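Local coordinates for oxidoreductase, FMN-binding (Shewanella oneidensis, PDB 2GQ8), which binds FMN and probably acts as an Old Yellow Enzyme-type oxidoreductase on CH-CH groups, using NAD(H) or NADP(H), at residues 101-106 with 117-122. Sequence-based numbering, arbitrary orientation.
Sequences LWHVGR and QPISSS. With AC6 (p-hydroxyacetophenone), chain D.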
# COMPACT_ATOMS: atom_id res chain seq x y z
N LEU A 101 3.28 -5.16 -2.26
CA LEU A 101 4.18 -6.06 -1.53
C LEU A 101 4.41 -5.50 -0.14
O LEU A 101 4.91 -4.39 0.03
CB LEU A 101 5.50 -6.20 -2.29
CG LEU A 101 5.30 -6.67 -3.74
CD1 LEU A 101 6.66 -6.94 -4.36
CD2 LEU A 101 4.42 -7.92 -3.78
N TRP A 102 4.09 -6.33 0.85
CA TRP A 102 4.12 -5.90 2.24
C TRP A 102 5.03 -6.62 3.22
O TRP A 102 5.11 -7.85 3.23
CB TRP A 102 2.68 -6.03 2.74
CG TRP A 102 2.27 -5.23 3.93
CD1 TRP A 102 2.90 -4.15 4.48
CD2 TRP A 102 1.04 -5.38 4.64
NE1 TRP A 102 2.13 -3.61 5.48
CE2 TRP A 102 0.98 -4.35 5.60
CE3 TRP A 102 -0.03 -6.28 4.55
CZ2 TRP A 102 -0.12 -4.19 6.46
CZ3 TRP A 102 -1.12 -6.13 5.40
CH2 TRP A 102 -1.15 -5.09 6.35
N HIS A 103 5.72 -5.84 4.05
CA HIS A 103 6.48 -6.40 5.16
C HIS A 103 6.20 -5.39 6.26
O HIS A 103 6.56 -4.22 6.13
CB HIS A 103 7.98 -6.50 4.91
CG HIS A 103 8.67 -7.36 5.92
ND1 HIS A 103 8.52 -7.17 7.28
CD2 HIS A 103 9.45 -8.47 5.78
CE1 HIS A 103 9.17 -8.12 7.93
NE2 HIS A 103 9.74 -8.92 7.05
N VAL A 104 5.53 -5.84 7.32
CA VAL A 104 5.15 -4.95 8.41
C VAL A 104 6.24 -4.64 9.42
O VAL A 104 6.09 -3.73 10.23
CB VAL A 104 3.95 -5.52 9.21
CG1 VAL A 104 2.76 -5.75 8.27
CG2 VAL A 104 4.34 -6.82 9.89
N GLY A 105 7.34 -5.38 9.37
CA GLY A 105 8.41 -5.14 10.32
C GLY A 105 7.91 -5.32 11.75
O GLY A 105 7.30 -6.35 12.07
N ARG A 106 8.13 -4.32 12.59
CA ARG A 106 7.74 -4.38 13.99
C ARG A 106 6.25 -4.25 14.28
O ARG A 106 5.82 -4.45 15.41
CB ARG A 106 8.47 -3.30 14.78
CG ARG A 106 7.99 -1.90 14.47
CD ARG A 106 8.75 -0.85 15.26
NE ARG A 106 8.27 0.49 14.94
CZ ARG A 106 8.78 1.61 15.44
NH1 ARG A 106 9.81 1.55 16.28
NH2 ARG A 106 8.27 2.78 15.09
N GLN A 117 9.61 -13.49 16.82
CA GLN A 117 9.70 -12.12 17.30
C GLN A 117 9.77 -11.24 16.05
O GLN A 117 10.43 -11.60 15.08
CB GLN A 117 10.96 -11.92 18.14
CG GLN A 117 11.29 -10.47 18.45
CD GLN A 117 12.44 -10.32 19.43
OE1 GLN A 117 13.36 -11.14 19.46
NE2 GLN A 117 12.39 -9.26 20.23
N PRO A 118 9.08 -10.09 16.06
CA PRO A 118 9.10 -9.19 14.90
C PRO A 118 10.50 -8.65 14.63
O PRO A 118 11.34 -8.61 15.53
CB PRO A 118 8.15 -8.07 15.32
CG PRO A 118 7.25 -8.71 16.33
CD PRO A 118 8.19 -9.58 17.11
N ILE A 119 10.75 -8.23 13.39
CA ILE A 119 12.05 -7.66 13.04
C ILE A 119 11.85 -6.21 12.62
O ILE A 119 10.78 -5.85 12.13
CB ILE A 119 12.74 -8.40 11.89
CG1 ILE A 119 11.89 -8.31 10.61
CG2 ILE A 119 13.00 -9.85 12.29
CD1 ILE A 119 12.57 -8.86 9.39
N SER A 120 12.88 -5.39 12.81
CA SER A 120 12.80 -3.99 12.43
C SER A 120 14.21 -3.45 12.23
O SER A 120 15.18 -4.20 12.29
CB SER A 120 12.10 -3.17 13.52
OG SER A 120 11.91 -1.82 13.12
N SER A 121 14.31 -2.16 11.97
CA SER A 121 15.61 -1.53 11.80
C SER A 121 16.32 -1.60 13.15
O SER A 121 17.52 -1.84 13.22
CB SER A 121 15.44 -0.07 11.41
OG SER A 121 14.62 0.58 12.36
N SER A 122 15.54 -1.40 14.21
CA SER A 122 16.08 -1.39 15.56
C SER A 122 15.22 -2.18 16.53
O SER A 122 14.26 -2.84 16.13
CB SER A 122 16.18 0.06 16.05
OG SER A 122 16.84 0.86 15.08
C1 AC6 D . -1.66 0.14 6.06
C2 AC6 D . -2.68 1.12 6.70
C3 AC6 D . -3.70 0.43 7.36
C4 AC6 D . -3.80 -0.96 7.54
C5 AC6 D . -2.84 -1.76 6.88
C6 AC6 D . -1.78 -1.26 6.12
O1 AC6 D . -0.77 0.84 5.34
O2 AC6 D . -5.62 -0.85 9.00
C7 AC6 D . -4.70 -1.72 8.36
C8 AC6 D . -4.93 -3.16 8.79
O HOH W 1 8.38 -8.82 11.44
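His103 meets Ile119 at the distal end of its imidazole, where NE2 lies 3.7 Å from Ile119 CD1. The two side chains cross at about a right angle in van der Waals contact; Ile119 CG1 lies between the backbone N and the carbonyl carbon (chi1 62°), which turns CG1 and CD1 onto the NE2-CE1 end of the ring. Next along, the compact ring of Pro118 suits close backbone packing, its CB 3.9 Å from Arg106 CA. Small Ser120 packs CB 3.8 Å from Arg106 CB, while Gln190 OE1 binds both Ser120 OG and Arg106 N. No direct hydrogen bond joins the segments; a water does so, donating to Gly105 O (2.8 Å) and accepting from Ile119 N (3.1 Å). Gly105 has a positive phi (59°), easy for a residue without a side chain. Gly105 N donates to His103 ND1 (3.0 Å) in the imidazole plane, which helps fix the ring's rotation. Farther out, the extended Arg106 chain carries NH1 to Leu124 O, and Val159 of helix 153-172 touches both His103 and Ile119. The contact thus ties the loop after TIM-barrel strand 96-102, whose Trp102 packs against bound p-hydroxyacetophenone, to strand 119-120. With ND1 accepting, the imidazole is probably neutral and protonated at NE2.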